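Local coordinates for protein endo-b-1,4-glucanase (Nasutitermes takasagoensis, PDB 1KS8) that probably hydrolyses internal beta-1,4-glucosidic linkages in cellulose and related beta-glucans as a glycoside hydrolase family 9 endoglucanase, at residues Ala157-Ala162 with Asn175-His180; Thr276-Val281 with Ser325-Phe330; Gly56-Phe61 with Gly128-Met133; Glu17-Gly22 with Pro358-Ser363; His124-Trp127 with Asp132-Met135. All coordinates share one frame; numbering follows the deposited sequence.

Overall arrangement
Following the chain from its N terminus, interaction 4 opens first, at the end of helix 5-18, and closes last, at 358-363, so every other contact is nested in its long loop. Interaction 3 opens at 56-61, beside strand 60-61, and closes on the loop 128-133; interaction 5 begins inside that loop and ends on the same stretch, sharing D132 and M133. Interactions 1 and 2 follow in series, each joining helices of the (alpha/alpha)6 barrel. Interactions 3, 4 and 5 touch one another, and R361 of interaction 4 reaches both interaction 3 and interaction 5. Interaction 2 lies across the chain's centre from them, its centre about 39 Å from that of interaction 3.

Interaction 1 (Ala157-Ala162 with Asn175-His180); sequences AALAAA and NNLLTH
L159 and L177 mark the closest approach of two helical segments that run nearly antiparallel, with an angle of 154° between their directions and 7.9 Å between the axes of 157-162 and 175-180. The pair belongs to an alpha-helical hairpin, helices 149-165 and 171-190 being consecutive in the (alpha/alpha)6 barrel of this family 9 enzyme. At the centre, the CA atoms of L159 and L177 are only 5.4 Å apart, and the CB of each leucine lies against the backbone O of the other. The two side chains cross obliquely and meet through one methyl each, L159 CD2 and L177 CD2, at 3.7 Å. In L159, CG stands anti to the carbonyl carbon (chi1 -67°), and the other methyl, CD1, settles 3.8 Å from H180 CB. H180 meets it with CB and the backbone beside it, while its imidazole leads away and bonds through ND1 to H107. Of the alanines, A162 faces the partner helix; A157, A158 and A161 pack instead on helix 62-78, A157 and A161 also on helix 212-226. No hydrogen bond joins the segments; the contact is apolar. L177 CD1 rests over the A162 backbone, 3.6 Å from A162 C, with A162 CB beside it.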
# COMPACT_ATOMS: atom_id res chain seq x y z
N ALA A 157 -3.45 -10.03 -7.68
CA ALA A 157 -2.05 -10.09 -7.27
C ALA A 157 -1.94 -10.15 -5.75
O ALA A 157 -1.17 -10.94 -5.21
CB ALA A 157 -1.29 -8.88 -7.80
N ALA A 158 -2.72 -9.31 -5.07
CA ALA A 158 -2.70 -9.28 -3.61
C ALA A 158 -3.13 -10.63 -3.05
O ALA A 158 -2.51 -11.15 -2.11
CB ALA A 158 -3.62 -8.18 -3.10
N LEU A 159 -4.18 -11.20 -3.62
CA LEU A 159 -4.69 -12.49 -3.17
C LEU A 159 -3.69 -13.61 -3.42
O LEU A 159 -3.48 -14.47 -2.57
CB LEU A 159 -6.02 -12.79 -3.86
CG LEU A 159 -7.17 -11.86 -3.45
CD1 LEU A 159 -8.33 -12.02 -4.41
CD2 LEU A 159 -7.60 -12.16 -2.02
N ALA A 160 -3.05 -13.58 -4.59
CA ALA A 160 -2.06 -14.59 -4.93
C ALA A 160 -0.85 -14.47 -4.00
O ALA A 160 -0.34 -15.47 -3.49
CB ALA A 160 -1.62 -14.44 -6.38
N ALA A 161 -0.40 -13.25 -3.76
CA ALA A 161 0.74 -13.03 -2.88
C ALA A 161 0.37 -13.51 -1.47
O ALA A 161 1.16 -14.18 -0.81
CB ALA A 161 1.11 -11.55 -2.85
N ALA A 162 -0.84 -13.18 -1.03
CA ALA A 162 -1.29 -13.60 0.29
C ALA A 162 -1.38 -15.12 0.39
O ALA A 162 -1.10 -15.69 1.45
CB ALA A 162 -2.65 -12.97 0.61
N ASN A 175 -5.76 -21.71 0.11
CA ASN A 175 -6.50 -22.26 -1.02
C ASN A 175 -7.63 -21.33 -1.44
O ASN A 175 -7.86 -21.11 -2.63
CB ASN A 175 -7.07 -23.64 -0.68
CG ASN A 175 -6.00 -24.71 -0.55
OD1 ASN A 175 -6.28 -25.83 -0.14
ND2 ASN A 175 -4.77 -24.36 -0.92
N ASN A 176 -8.34 -20.79 -0.46
CA ASN A 176 -9.45 -19.89 -0.71
C ASN A 176 -8.95 -18.62 -1.41
O ASN A 176 -9.54 -18.16 -2.38
CB ASN A 176 -10.15 -19.54 0.60
CG ASN A 176 -11.34 -18.63 0.41
OD1 ASN A 176 -12.10 -18.77 -0.55
ND2 ASN A 176 -11.52 -17.69 1.34
N LEU A 177 -7.85 -18.08 -0.91
CA LEU A 177 -7.26 -16.88 -1.49
C LEU A 177 -6.92 -17.11 -2.96
O LEU A 177 -7.22 -16.28 -3.82
CB LEU A 177 -5.98 -16.51 -0.74
CG LEU A 177 -6.11 -15.95 0.68
CD1 LEU A 177 -4.75 -15.94 1.35
CD2 LEU A 177 -6.70 -14.55 0.63
N LEU A 178 -6.29 -18.25 -3.24
CA LEU A 178 -5.89 -18.58 -4.60
C LEU A 178 -7.08 -18.75 -5.55
O LEU A 178 -7.01 -18.34 -6.71
CB LEU A 178 -5.04 -19.86 -4.60
CG LEU A 178 -4.33 -20.18 -5.92
CD1 LEU A 178 -3.41 -19.03 -6.31
CD2 LEU A 178 -3.52 -21.46 -5.74
N THR A 179 -8.17 -19.34 -5.06
CA THR A 179 -9.35 -19.53 -5.90
C THR A 179 -9.85 -18.17 -6.36
O THR A 179 -10.12 -17.96 -7.55
CB THR A 179 -10.47 -20.25 -5.13
OG1 THR A 179 -10.07 -21.60 -4.84
CG2 THR A 179 -11.76 -20.28 -5.95
N HIS A 180 -9.97 -17.23 -5.43
CA HIS A 180 -10.43 -15.89 -5.74
C HIS A 180 -9.45 -15.17 -6.66
O HIS A 180 -9.86 -14.45 -7.56
CB HIS A 180 -10.63 -15.09 -4.45
CG HIS A 180 -11.87 -15.47 -3.70
ND1 HIS A 180 -13.12 -15.01 -4.06
CD2 HIS A 180 -12.06 -16.29 -2.64
CE1 HIS A 180 -14.03 -15.53 -3.25
NE2 HIS A 180 -13.41 -16.31 -2.38

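Interaction 2 (Thr276-Val281 with Ser325-Phe330); sequences TVQSYV and SSYRQF
The phenol ring of Y327 is overlapped by one methyl of V281, CG1, which sits over the ring centre rather than at its rim. The distance from V281 CG1 to the centroid of the Y327 ring is 3.4 Å, and the approach is 14° off the ring normal, a well-centred CH-pi contact. V281 places this methyl by holding CG1 anti to its own backbone nitrogen (chi1 175°), so that the branch projects across the gap while V281 CB stands 3.7 Å from Y327 CZ. Helices 271-286 and 324-341, which carry the two residues, both belong to the (alpha/alpha)6 barrel, and their backbones stay well apart: the CA atoms of V281 and Y327 are 7.9 Å from each other. The long aromatic side chain thus spans the interval, with M314 of helix 303-319 also against V281 and I285 against the Y327 side chain. At the far end of the ring, Y327 OH lies nearest the Q278 backbone, 3.6 Å from Q278 O, with Q278 CG a little farther. An alanine in place of Y327 would probably open a gap between the helices and deprive V281 CG1 of the aromatic face beneath it. Q278 itself runs across the tyrosine at about a right angle, its amide plane turned 71° from the ring.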
# COMPACT_ATOMS: atom_id res chain seq x y z
N THR A 276 16.94 -4.04 -17.17
CA THR A 276 16.00 -2.94 -16.99
C THR A 276 15.98 -2.45 -15.55
O THR A 276 15.90 -1.25 -15.29
CB THR A 276 14.58 -3.33 -17.43
OG1 THR A 276 14.62 -3.83 -18.77
CG2 THR A 276 13.66 -2.13 -17.38
N VAL A 277 16.07 -3.38 -14.60
CA VAL A 277 16.07 -3.02 -13.18
C VAL A 277 17.33 -2.23 -12.83
O VAL A 277 17.24 -1.18 -12.18
CB VAL A 277 15.98 -4.27 -12.28
CG1 VAL A 277 16.18 -3.89 -10.82
CG2 VAL A 277 14.62 -4.94 -12.46
N GLN A 278 18.49 -2.72 -13.24
CA GLN A 278 19.76 -2.04 -12.96
C GLN A 278 19.77 -0.64 -13.56
O GLN A 278 20.23 0.31 -12.92
CB GLN A 278 20.95 -2.83 -13.53
CG GLN A 278 22.19 -1.95 -13.77
CD GLN A 278 23.36 -2.68 -14.41
OE1 GLN A 278 24.23 -2.06 -15.04
NE2 GLN A 278 23.41 -4.00 -14.25
N SER A 279 19.28 -0.52 -14.78
CA SER A 279 19.25 0.77 -15.45
C SER A 279 18.43 1.78 -14.66
O SER A 279 18.84 2.93 -14.49
CB SER A 279 18.66 0.62 -16.85
OG SER A 279 18.63 1.86 -17.53
N TYR A 280 17.28 1.34 -14.16
CA TYR A 280 16.41 2.21 -13.38
C TYR A 280 17.04 2.60 -12.05
O TYR A 280 17.07 3.78 -11.69
CB TYR A 280 15.06 1.52 -13.13
CG TYR A 280 14.14 2.32 -12.23
CD1 TYR A 280 13.66 3.57 -12.62
CD2 TYR A 280 13.76 1.82 -10.98
CE1 TYR A 280 12.82 4.31 -11.79
CE2 TYR A 280 12.92 2.56 -10.14
CZ TYR A 280 12.46 3.80 -10.55
OH TYR A 280 11.64 4.54 -9.72
N VAL A 281 17.53 1.62 -11.31
CA VAL A 281 18.14 1.90 -10.01
C VAL A 281 19.36 2.81 -10.16
O VAL A 281 19.52 3.76 -9.40
CB VAL A 281 18.55 0.60 -9.29
CG1 VAL A 281 19.30 0.94 -8.01
CG2 VAL A 281 17.30 -0.22 -8.96
N SER A 325 25.59 -4.48 -2.16
CA SER A 325 26.06 -3.56 -1.13
C SER A 325 25.67 -2.10 -1.36
O SER A 325 25.13 -1.45 -0.46
CB SER A 325 27.59 -3.66 -1.00
OG SER A 325 27.96 -4.94 -0.51
N SER A 326 25.93 -1.59 -2.56
CA SER A 326 25.61 -0.20 -2.87
C SER A 326 24.11 0.06 -2.91
O SER A 326 23.64 1.10 -2.45
CB SER A 326 26.25 0.21 -4.20
OG SER A 326 25.80 -0.59 -5.27
N TYR A 327 23.35 -0.88 -3.47
CA TYR A 327 21.90 -0.73 -3.56
C TYR A 327 21.26 -0.74 -2.17
O TYR A 327 20.38 0.07 -1.87
CB TYR A 327 21.30 -1.85 -4.41
CG TYR A 327 21.45 -1.65 -5.91
CD1 TYR A 327 22.29 -0.67 -6.43
CD2 TYR A 327 20.75 -2.46 -6.80
CE1 TYR A 327 22.42 -0.49 -7.81
CE2 TYR A 327 20.88 -2.30 -8.17
CZ TYR A 327 21.71 -1.32 -8.67
OH TYR A 327 21.83 -1.17 -10.04
N ARG A 328 21.71 -1.65 -1.32
CA ARG A 328 21.19 -1.75 0.04
C ARG A 328 21.54 -0.50 0.84
O ARG A 328 20.73 0.02 1.60
CB ARG A 328 21.74 -2.99 0.73
CG ARG A 328 21.12 -4.28 0.22
CD ARG A 328 21.89 -5.51 0.66
NE ARG A 328 21.18 -6.73 0.27
CZ ARG A 328 21.72 -7.94 0.24
NH1 ARG A 328 22.99 -8.12 0.58
NH2 ARG A 328 20.98 -8.98 -0.12
N GLN A 329 22.77 -0.01 0.66
CA GLN A 329 23.22 1.18 1.36
C GLN A 329 22.39 2.39 0.93
O GLN A 329 21.93 3.16 1.78
CB GLN A 329 24.69 1.45 1.05
CG GLN A 329 25.25 2.71 1.71
CD GLN A 329 25.48 2.55 3.21
OE1 GLN A 329 25.84 3.50 3.89
NE2 GLN A 329 25.29 1.34 3.71
N PHE A 330 22.17 2.55 -0.37
CA PHE A 330 21.40 3.69 -0.84
C PHE A 330 19.96 3.60 -0.33
O PHE A 330 19.39 4.61 0.09
CB PHE A 330 21.39 3.78 -2.36
CG PHE A 330 20.92 5.12 -2.86
CD1 PHE A 330 21.82 6.14 -3.12
CD2 PHE A 330 19.56 5.38 -2.99
CE1 PHE A 330 21.38 7.41 -3.50
CE2 PHE A 330 19.11 6.64 -3.37
CZ PHE A 330 20.02 7.66 -3.62

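Interaction 3 (Gly56-Phe61 with Gly128-Met133); sequences GDFVKF and GRPEDM
The side chains of F58 and P130 cross at about a right angle, the proline coming over one face of the aromatic ring. P130 CB lies above the middle of that ring, 3.6 Å from its centroid and 13° off the normal, which makes a CH-pi contact. The proline ring continues across the face, and its CD reaches F58 CZ at 3.4 Å. With CG anti to its carbonyl carbon (chi1 -59°), F58 directs its ring into the turn formed by 128-133, where a short 3-10 segment at 130-132 presents the proline. The contact joins the loop leading into strand 60-61 to the loop between helix 120-124 and strand 139-142, with the F58 side chain about 11 Å from that of E412, a predicted active-site residue.

A second approach comes from M133, whose chain is bent at its last torsion. The sulfur stands oblique to the ring, 4.9 Å from its centroid, as a Met-aromatic contact, and M133 SD also lies 3.8 Å from F58 CB. The edge of the ring is taken by the backbone: G128 O lies near the ring plane, 3.3 Å from F58 CE1.

Behind this surface, R129 grips D132 side-on, NE and NH2 both reaching the single oxygen OD2, with R129 NE 2.9 Å from D132 OD2. R129 NH1 is bound to A370 O and P366 O. G128 O is buried without a hydrogen-bonding partner in the model. The slightly positive C-H edge of F58 therefore probably gives that carbonyl some electrostatic compensation, while the proline and methionine make the rest of the contact apolar.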
# COMPACT_ATOMS: atom_id res chain seq x y z
N GLY A 56 -6.59 9.69 5.47
CA GLY A 56 -7.09 10.42 6.63
C GLY A 56 -8.61 10.48 6.60
O GLY A 56 -9.24 11.06 7.49
N ASP A 57 -9.18 9.86 5.57
CA ASP A 57 -10.62 9.80 5.33
C ASP A 57 -11.15 8.41 5.68
O ASP A 57 -10.43 7.58 6.24
CB ASP A 57 -10.92 10.12 3.86
CG ASP A 57 -10.19 9.19 2.89
OD1 ASP A 57 -9.28 8.45 3.32
OD2 ASP A 57 -10.53 9.21 1.69
N PHE A 58 -12.41 8.14 5.33
CA PHE A 58 -13.00 6.85 5.64
C PHE A 58 -13.54 6.11 4.43
O PHE A 58 -14.36 5.19 4.55
CB PHE A 58 -14.07 7.02 6.72
CG PHE A 58 -13.53 7.62 7.99
CD1 PHE A 58 -14.07 8.79 8.52
CD2 PHE A 58 -12.43 7.04 8.63
CE1 PHE A 58 -13.52 9.38 9.66
CE2 PHE A 58 -11.87 7.62 9.77
CZ PHE A 58 -12.42 8.80 10.28
N VAL A 59 -13.08 6.50 3.25
CA VAL A 59 -13.48 5.81 2.03
C VAL A 59 -12.59 4.59 1.90
O VAL A 59 -11.41 4.61 2.28
CB VAL A 59 -13.26 6.68 0.77
CG1 VAL A 59 -13.62 5.88 -0.48
CG2 VAL A 59 -14.09 7.94 0.83
N LYS A 60 -13.16 3.51 1.38
CA LYS A 60 -12.40 2.29 1.14
C LYS A 60 -12.18 2.27 -0.37
O LYS A 60 -13.06 1.89 -1.15
CB LYS A 60 -13.18 1.08 1.66
CG LYS A 60 -13.07 0.96 3.19
CD LYS A 60 -14.31 0.41 3.87
CE LYS A 60 -14.63 -1.02 3.49
NZ LYS A 60 -15.62 -1.60 4.45
N PHE A 61 -11.00 2.74 -0.79
CA PHE A 61 -10.62 2.79 -2.21
C PHE A 61 -9.89 1.49 -2.54
O PHE A 61 -8.75 1.28 -2.13
CB PHE A 61 -9.70 4.00 -2.47
CG PHE A 61 -10.42 5.32 -2.57
CD1 PHE A 61 -11.30 5.56 -3.63
CD2 PHE A 61 -10.20 6.34 -1.64
CE1 PHE A 61 -11.94 6.79 -3.77
CE2 PHE A 61 -10.84 7.58 -1.77
CZ PHE A 61 -11.71 7.80 -2.84
N GLY A 128 -14.44 13.82 11.71
CA GLY A 128 -14.76 13.31 13.03
C GLY A 128 -14.37 11.85 13.15
O GLY A 128 -13.61 11.34 12.33
N ARG A 129 -14.89 11.18 14.17
CA ARG A 129 -14.58 9.76 14.39
C ARG A 129 -15.37 8.90 13.41
O ARG A 129 -16.53 9.19 13.12
CB ARG A 129 -14.91 9.37 15.83
CG ARG A 129 -14.05 10.08 16.87
CD ARG A 129 -14.52 9.77 18.29
NE ARG A 129 -15.82 10.38 18.55
CZ ARG A 129 -16.01 11.46 19.31
NH1 ARG A 129 -14.99 12.06 19.90
NH2 ARG A 129 -17.23 11.95 19.44
N PRO A 130 -14.76 7.83 12.88
CA PRO A 130 -15.50 7.00 11.93
C PRO A 130 -16.79 6.39 12.48
O PRO A 130 -17.77 6.24 11.75
CB PRO A 130 -14.47 5.95 11.50
CG PRO A 130 -13.55 5.85 12.68
CD PRO A 130 -13.42 7.28 13.15
N GLU A 131 -16.79 6.04 13.77
CA GLU A 131 -17.97 5.46 14.39
C GLU A 131 -19.12 6.47 14.48
O GLU A 131 -20.26 6.09 14.76
CB GLU A 131 -17.65 4.92 15.79
CG GLU A 131 -17.10 5.97 16.76
CD GLU A 131 -15.58 6.01 16.80
OE1 GLU A 131 -14.94 5.81 15.75
OE2 GLU A 131 -15.03 6.26 17.90
N ASP A 132 -18.82 7.74 14.23
CA ASP A 132 -19.84 8.79 14.28
C ASP A 132 -20.45 9.14 12.92
O ASP A 132 -21.31 10.01 12.84
CB ASP A 132 -19.28 10.06 14.92
CG ASP A 132 -18.98 9.90 16.40
OD1 ASP A 132 -19.46 8.93 17.02
OD2 ASP A 132 -18.26 10.76 16.95
N MET A 133 -19.99 8.48 11.86
CA MET A 133 -20.52 8.76 10.53
C MET A 133 -22.01 8.43 10.46
O MET A 133 -22.46 7.43 11.00
CB MET A 133 -19.80 7.93 9.47
CG MET A 133 -18.34 8.30 9.24
SD MET A 133 -17.65 7.49 7.79
CE MET A 133 -17.35 5.84 8.43

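Interaction 4 (Glu17-Gly22 with Pro358-Ser363); sequences EAQRSG and PHHRSS. With SO4 (sulfate ion), chain B.
A18 and S362 are the nearest backbone positions of the two segments, their CA atoms 8.2 Å apart: the chain leaves helix 5-18 on one side, while on the other an inverse gamma turn centred on H359 leads into a short, weakly bonded helical turn at about 361-363. Side chains bridge the interval. Q19 and H360 approach from opposite directions, and H360 NE2 donates to Q19 OE1 at 2.7 Å in a nearly straight bond (166°). The donor lies in the carbonyl plane, at a C=O...N angle of 153°, and the oxygen is met at the imidazole edge. Q19 reaches it by a bend at its second torsion (chi2 -61°), and its NE2 is held by A55 O. Across the ring, H360 ND1 accepts from S363 N at 3.2 Å, an N-cap bond, so both ends of the imidazole are gripped and its rotation is fixed. Beside them a water bridges the two segments, 2.8 Å from A18 O and 2.7 Å from S362 OG.

H359 and R361 flank the histidine and hold a sulfate, probably from the crystallisation liquor. H359 NE2 is 2.6 Å from sulfate O1, while R361 NH1 and NH2 bind O4 and O2 edge-on. H360's side chain is about 7 Å from that of E412 and about 10 Å from that of D403, both predicted active-site residues. The arrangement is thus consistent with a wall of the family 9 catalytic cleft.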
# COMPACT_ATOMS: atom_id res chain seq x y z
N GLU A 17 -3.12 -0.75 11.97
CA GLU A 17 -4.20 -1.05 12.90
C GLU A 17 -5.09 0.19 13.02
O GLU A 17 -6.31 0.08 13.16
CB GLU A 17 -3.68 -1.41 14.30
CG GLU A 17 -3.00 -2.77 14.41
CD GLU A 17 -3.08 -3.35 15.81
OE1 GLU A 17 -2.34 -4.32 16.10
OE2 GLU A 17 -3.88 -2.84 16.62
N ALA A 18 -4.48 1.37 12.96
CA ALA A 18 -5.22 2.63 13.06
C ALA A 18 -6.09 2.90 11.83
O ALA A 18 -7.00 3.73 11.88
CB ALA A 18 -4.24 3.80 13.26
N GLN A 19 -5.80 2.20 10.73
CA GLN A 19 -6.55 2.36 9.49
C GLN A 19 -7.65 1.33 9.31
O GLN A 19 -8.38 1.35 8.32
CB GLN A 19 -5.60 2.26 8.29
CG GLN A 19 -4.57 3.37 8.20
CD GLN A 19 -5.20 4.74 8.07
OE1 GLN A 19 -5.33 5.48 9.04
NE2 GLN A 19 -5.63 5.09 6.85
N ARG A 20 -7.79 0.41 10.26
CA ARG A 20 -8.80 -0.63 10.15
C ARG A 20 -10.24 -0.14 10.20
O ARG A 20 -10.61 0.68 11.05
CB ARG A 20 -8.60 -1.67 11.25
CG ARG A 20 -7.36 -2.51 11.10
CD ARG A 20 -7.16 -3.38 12.32
NE ARG A 20 -6.03 -4.29 12.14
CZ ARG A 20 -5.63 -5.18 13.04
NH1 ARG A 20 -6.27 -5.27 14.20
NH2 ARG A 20 -4.60 -5.97 12.79
N SER A 21 -11.04 -0.64 9.28
CA SER A 21 -12.46 -0.33 9.21
C SER A 21 -13.21 -1.58 9.66
O SER A 21 -12.67 -2.69 9.59
CB SER A 21 -12.85 0.02 7.77
OG SER A 21 -14.24 0.30 7.67
N GLY A 22 -14.43 -1.40 10.15
CA GLY A 22 -15.23 -2.54 10.58
C GLY A 22 -15.15 -2.86 12.06
O GLY A 22 -14.83 -2.00 12.88
N PRO A 358 -0.85 15.14 11.56
CA PRO A 358 -1.14 14.53 10.26
C PRO A 358 -2.58 14.83 9.83
O PRO A 358 -3.47 14.97 10.67
CB PRO A 358 -0.89 13.04 10.51
CG PRO A 358 -1.18 12.88 11.97
CD PRO A 358 -0.54 14.11 12.57
N HIS A 359 -2.78 14.95 8.52
CA HIS A 359 -4.09 15.21 7.94
C HIS A 359 -4.85 13.90 8.09
O HIS A 359 -5.00 13.13 7.13
CB HIS A 359 -3.91 15.56 6.46
CG HIS A 359 -5.16 16.04 5.79
ND1 HIS A 359 -5.65 17.32 5.96
CD2 HIS A 359 -6.02 15.41 4.96
CE1 HIS A 359 -6.76 17.45 5.25
NE2 HIS A 359 -7.01 16.31 4.64
N HIS A 360 -5.37 13.67 9.29
CA HIS A 360 -6.00 12.40 9.60
C HIS A 360 -7.10 12.59 10.64
O HIS A 360 -6.86 13.04 11.76
CB HIS A 360 -4.87 11.51 10.13
CG HIS A 360 -5.25 10.08 10.33
ND1 HIS A 360 -5.70 9.59 11.54
CD2 HIS A 360 -5.16 9.01 9.50
CE1 HIS A 360 -5.87 8.29 11.45
NE2 HIS A 360 -5.55 7.91 10.22
N ARG A 361 -8.32 12.23 10.25
CA ARG A 361 -9.48 12.40 11.11
C ARG A 361 -9.51 11.64 12.43
O ARG A 361 -9.60 12.25 13.50
CB ARG A 361 -10.75 12.09 10.32
CG ARG A 361 -11.03 13.09 9.22
CD ARG A 361 -12.13 12.60 8.29
NE ARG A 361 -12.46 13.58 7.26
CZ ARG A 361 -11.69 13.87 6.21
NH1 ARG A 361 -10.53 13.26 6.04
NH2 ARG A 361 -12.10 14.77 5.32
N SER A 362 -9.44 10.31 12.38
CA SER A 362 -9.55 9.55 13.62
C SER A 362 -8.52 9.90 14.69
O SER A 362 -8.87 9.96 15.87
CB SER A 362 -9.55 8.04 13.33
OG SER A 362 -8.30 7.58 12.85
N SER A 363 -7.28 10.14 14.30
CA SER A 363 -6.26 10.47 15.29
C SER A 363 -6.42 11.89 15.85
O SER A 363 -5.94 12.19 16.94
CB SER A 363 -4.85 10.30 14.72
OG SER A 363 -4.60 11.18 13.64
S SO4 B . -9.28 14.28 2.63
O1 SO4 B . -8.30 15.55 2.53
O2 SO4 B . -10.59 14.84 2.91
O3 SO4 B . -9.25 13.60 1.51
O4 SO4 B . -8.81 13.58 3.80
O HOH W 1 -8.60 5.77 10.87

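Interaction 5 (His124-Trp127 with Asp132-Met135); sequences HAFW and DMTM
F126 packs most tightly at its base, where its CB meets the terminal methyl of M135, CE, at 3.4 Å. M135 gets there by curling back: its CG lies between the backbone N and the carbonyl carbon (chi1 81°), and bends at the next two torsions return CE to the phenylalanine. The two side chains are at about a right angle, and the methyl stands oblique to the ring. Farther out, M133 lays its CG 3.7 Å from F126 CE2, again crossing the aromatic side chain nearly squarely.

The contact slackens at the ring tip, where F126 CZ is 4.2 Å from D132 CB. A125 and T134 lie on the solvent side of this surface loop, between helix 120-124 and strand 139-142. On the inner side, F126 O accepts from R361 NE and the ring touches F58, so the residue is tied to the protein through both backbone and ring. An alanine at F126 would probably leave M133 CG uncovered and open a gap between the two arms of the loop. The closest meetings are between carbons and no hydrogen bond crosses, so this contact probably rests mainly on dispersion and the burial of apolar surface.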
# COMPACT_ATOMS: atom_id res chain seq x y z
N HIS A 124 -15.59 12.98 2.61
CA HIS A 124 -14.69 14.07 2.91
C HIS A 124 -15.33 15.33 3.50
O HIS A 124 -14.64 16.16 4.10
CB HIS A 124 -13.88 14.41 1.66
CG HIS A 124 -13.03 13.27 1.18
ND1 HIS A 124 -12.31 13.30 0.01
CD2 HIS A 124 -12.79 12.05 1.73
CE1 HIS A 124 -11.66 12.16 -0.15
NE2 HIS A 124 -11.94 11.39 0.89
N ALA A 125 -16.64 15.46 3.36
CA ALA A 125 -17.35 16.61 3.91
C ALA A 125 -17.50 16.49 5.42
O ALA A 125 -17.88 17.44 6.10
CB ALA A 125 -18.73 16.73 3.26
N PHE A 126 -17.19 15.30 5.93
CA PHE A 126 -17.27 15.00 7.35
C PHE A 126 -15.89 14.94 7.98
O PHE A 126 -14.95 14.42 7.38
CB PHE A 126 -17.96 13.64 7.53
CG PHE A 126 -17.87 13.07 8.93
CD1 PHE A 126 -18.70 13.54 9.94
CD2 PHE A 126 -16.97 12.05 9.22
CE1 PHE A 126 -18.64 13.00 11.22
CE2 PHE A 126 -16.90 11.50 10.50
CZ PHE A 126 -17.74 11.97 11.50
N TRP A 127 -15.75 15.52 9.17
CA TRP A 127 -14.49 15.45 9.92
C TRP A 127 -14.87 15.02 11.33
O TRP A 127 -15.55 15.74 12.05
CB TRP A 127 -13.75 16.79 9.97
CG TRP A 127 -12.36 16.62 10.55
CD1 TRP A 127 -12.03 16.47 11.87
CD2 TRP A 127 -11.15 16.43 9.81
NE1 TRP A 127 -10.69 16.20 12.00
CE2 TRP A 127 -10.12 16.17 10.75
CE3 TRP A 127 -10.83 16.46 8.45
CZ2 TRP A 127 -8.80 15.93 10.37
CZ3 TRP A 127 -9.51 16.22 8.06
CH2 TRP A 127 -8.51 15.96 9.02
N ASP A 132 -18.82 7.74 14.23
CA ASP A 132 -19.84 8.79 14.28
C ASP A 132 -20.45 9.14 12.92
O ASP A 132 -21.31 10.01 12.84
CB ASP A 132 -19.28 10.06 14.92
CG ASP A 132 -18.98 9.90 16.40
OD1 ASP A 132 -19.46 8.93 17.02
OD2 ASP A 132 -18.26 10.76 16.95
N MET A 133 -19.99 8.48 11.86
CA MET A 133 -20.52 8.76 10.53
C MET A 133 -22.01 8.43 10.46
O MET A 133 -22.46 7.43 11.00
CB MET A 133 -19.80 7.93 9.47
CG MET A 133 -18.34 8.30 9.24
SD MET A 133 -17.65 7.49 7.79
CE MET A 133 -17.35 5.84 8.43
N THR A 134 -22.77 9.29 9.78
CA THR A 134 -24.20 9.08 9.62
C THR A 134 -24.62 9.22 8.17
O THR A 134 -25.79 9.03 7.83
CB THR A 134 -25.02 10.07 10.47
OG1 THR A 134 -24.80 11.41 9.99
CG2 THR A 134 -24.62 9.99 11.93
N MET A 135 -23.68 9.56 7.29
CA MET A 135 -23.99 9.73 5.88
C MET A 135 -24.03 8.40 5.15
O MET A 135 -23.43 7.42 5.59
CB MET A 135 -22.97 10.65 5.20
CG MET A 135 -21.66 9.98 4.78
SD MET A 135 -20.63 9.41 6.15
CE MET A 135 -19.83 10.94 6.63